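Local coordinates for polyketide synthase type I (Bacillus amyloliquefaciens, PDB 5KKU), which is a multidomain synthase of the difficidin assembly line, whose N-terminal dehydratase domain, the part described here, probably removes water from the growing polyketide chain, at residues V36-I39 and D40-Y43. Sequence-based numbering, arbitrary orientation.
Sequences VTLI and DMLY
Ile-39 and Tyr-43 lie side by side one turn apart in the first turns of helix 37-49, which lies in the predicted N-terminal hotdog fold of the dehydratase. The branch that does the touching is CG2 of Ile-39, set anti to the backbone N, and it comes within 4.1 Å of CD2 of the Tyr-43 ring. The same ring edge reaches the backbone: CD2 lies 3.3 Å from Ile-39 O, which sits close to the ring plane. That oxygen also accepts the helical bond from Tyr-43 N, at 3.3 Å and an N-H...O angle of 161°. A beta-branched residue suits this place, because one branch packs along the helix while the side chain also meets Leu-197 of helix 194-200. Tyrosine adds a polar end that bonds to Ile-55 O and Met-229 N.

The carbonyl oxygen of Leu-38 is likewise met by both a backbone N-H and a side chain. It takes the N-H of Leu-42 at 3.1 Å, and CD1 of Leu-42 folds back to 3.2 Å from that same oxygen. Leu-38 CD2 runs alongside the sulfur of Met-41, 4.2 Å away. Both leucines pack on strands 86-97 and 107-116, as befits the central helix of a hotdog.

Asp-40 gives a weak hydrogen bond from its N to Thr-37 O, 3.1 Å, bent to an N-H...O angle of 127°. With CG anti to the backbone N (chi1 169°), its carboxylate pairs with Arg-44 through OD2 and accepts Ala-192 N at OD1, so a buried negative charge is probably balanced. Asp-40 thereby ties the helix to the loop before helix 194-200, while Ile-39 packs on that helix itself, which carries the predicted proton donor Asp-198.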
ATOM      1  N   VAL A  36      -1.900   2.896   0.270  1.00 20.67           N
ATOM      2  CA  VAL A  36      -2.053   1.612  -0.365  1.00 17.72           C
ATOM      3  C   VAL A  36      -3.235   0.815   0.145  1.00 21.42           C
ATOM      4  O   VAL A  36      -3.707  -0.028  -0.509  1.00 26.95           O
ATOM      5  CB  VAL A  36      -0.776   0.751  -0.309  1.00 22.15           C
ATOM      6  CG1 VAL A  36       0.275   1.292  -1.211  1.00 19.59           C
ATOM      7  CG2 VAL A  36      -0.260   0.536   1.095  1.00 17.14           C
ATOM      8  N   THR A  37      -3.671   1.073   1.332  1.00 20.51           N
ATOM      9  CA  THR A  37      -4.893   0.543   1.842  1.00 21.58           C
ATOM     10  C   THR A  37      -6.066   0.680   0.855  1.00 27.46           C
ATOM     11  O   THR A  37      -6.890  -0.179   0.763  1.00 30.44           O
ATOM     12  CB  THR A  37      -5.253   1.276   3.160  1.00 21.77           C
ATOM     13  OG1 THR A  37      -4.300   0.973   4.151  1.00 32.68           O
ATOM     14  CG2 THR A  37      -6.566   0.907   3.653  1.00 27.87           C
ATOM     15  N   LEU A  38      -6.128   1.793   0.140  1.00 28.47           N
ATOM     16  CA  LEU A  38      -7.179   2.079  -0.815  1.00 24.29           C
ATOM     17  C   LEU A  38      -7.207   1.143  -1.991  1.00 26.55           C
ATOM     18  O   LEU A  38      -8.214   0.965  -2.610  1.00 25.47           O
ATOM     19  CB  LEU A  38      -7.141   3.521  -1.260  1.00 18.97           C
ATOM     20  CG  LEU A  38      -7.120   4.559  -0.147  1.00 23.84           C
ATOM     21  CD1 LEU A  38      -6.770   5.874  -0.717  1.00 23.84           C
ATOM     22  CD2 LEU A  38      -8.394   4.660   0.638  1.00 19.79           C
ATOM     23  N   ILE A  39      -6.093   0.514  -2.281  1.00 23.02           N
ATOM     24  CA  ILE A  39      -6.036  -0.500  -3.305  1.00 28.21           C
ATOM     25  C   ILE A  39      -7.004  -1.651  -2.974  1.00 24.66           C
ATOM     26  O   ILE A  39      -7.723  -2.114  -3.823  1.00 26.15           O
ATOM     27  CB  ILE A  39      -4.594  -1.020  -3.549  1.00 23.53           C
ATOM     28  CG1 ILE A  39      -3.764  -0.003  -4.300  1.00 22.62           C
ATOM     29  CG2 ILE A  39      -4.581  -2.319  -4.310  1.00 22.49           C
ATOM     30  CD1 ILE A  39      -2.292  -0.231  -4.315  1.00 20.21           C
ATOM     31  N   ASP A  40      -7.029  -2.066  -1.710  1.00 24.33           N
ATOM     32  CA  ASP A  40      -7.961  -3.091  -1.244  1.00 24.77           C
ATOM     33  C   ASP A  40      -9.383  -2.623  -1.383  1.00 26.42           C
ATOM     34  O   ASP A  40     -10.239  -3.343  -1.751  1.00 33.76           O
ATOM     35  CB  ASP A  40      -7.698  -3.480   0.199  1.00 23.44           C
ATOM     36  CG  ASP A  40      -8.784  -4.340   0.798  1.00 26.28           C
ATOM     37  OD1 ASP A  40      -8.884  -5.513   0.565  1.00 23.52           O
ATOM     38  OD2 ASP A  40      -9.579  -3.796   1.501  1.00 29.71           O
ATOM     39  N   MET A  41      -9.653  -1.390  -1.032  1.00 26.14           N
ATOM     40  CA  MET A  41     -11.000  -0.860  -1.104  1.00 24.79           C
ATOM     41  C   MET A  41     -11.549  -0.947  -2.507  1.00 25.83           C
ATOM     42  O   MET A  41     -12.651  -1.328  -2.666  1.00 27.32           O
ATOM     43  CB  MET A  41     -11.047   0.556  -0.521  1.00 21.34           C
ATOM     44  CG  MET A  41     -12.252   1.441  -0.725  1.00 18.66           C
ATOM     45  SD  MET A  41     -12.212   2.962   0.218  1.00 26.02           S
ATOM     46  CE  MET A  41     -11.899   2.284   1.771  1.00 20.22           C
ATOM     47  N   LEU A  42     -10.757  -0.567  -3.485  1.00 23.66           N
ATOM     48  CA  LEU A  42     -11.162  -0.594  -4.867  1.00 28.45           C
ATOM     49  C   LEU A  42     -11.494  -1.990  -5.345  1.00 26.62           C
ATOM     50  O   LEU A  42     -12.439  -2.180  -6.009  1.00 28.01           O
ATOM     51  CB  LEU A  42     -10.127   0.031  -5.765  1.00 23.70           C
ATOM     52  CG  LEU A  42     -10.378   1.481  -6.072  1.00 28.13           C
ATOM     53  CD1 LEU A  42     -10.065   2.343  -4.894  1.00 26.72           C
ATOM     54  CD2 LEU A  42      -9.582   1.901  -7.267  1.00 30.54           C
ATOM     55  N   TYR A  43     -10.689  -2.946  -4.949  1.00 29.33           N
ATOM     56  CA  TYR A  43     -10.917  -4.317  -5.284  1.00 27.66           C
ATOM     57  C   TYR A  43     -12.175  -4.880  -4.630  1.00 29.37           C
ATOM     58  O   TYR A  43     -12.840  -5.629  -5.240  1.00 29.88           O
ATOM     59  CB  TYR A  43      -9.701  -5.171  -4.946  1.00 27.20           C
ATOM     60  CG  TYR A  43      -8.711  -5.300  -6.065  1.00 28.48           C
ATOM     61  CD1 TYR A  43      -8.893  -6.196  -7.071  1.00 22.70           C
ATOM     62  CD2 TYR A  43      -7.603  -4.492  -6.125  1.00 30.66           C
ATOM     63  CE1 TYR A  43      -7.992  -6.301  -8.081  1.00 24.47           C
ATOM     64  CE2 TYR A  43      -6.699  -4.599  -7.129  1.00 24.30           C
ATOM     65  CZ  TYR A  43      -6.901  -5.524  -8.084  1.00 26.58           C
ATOM     66  OH  TYR A  43      -6.043  -5.618  -9.083  1.00 32.29           O
TER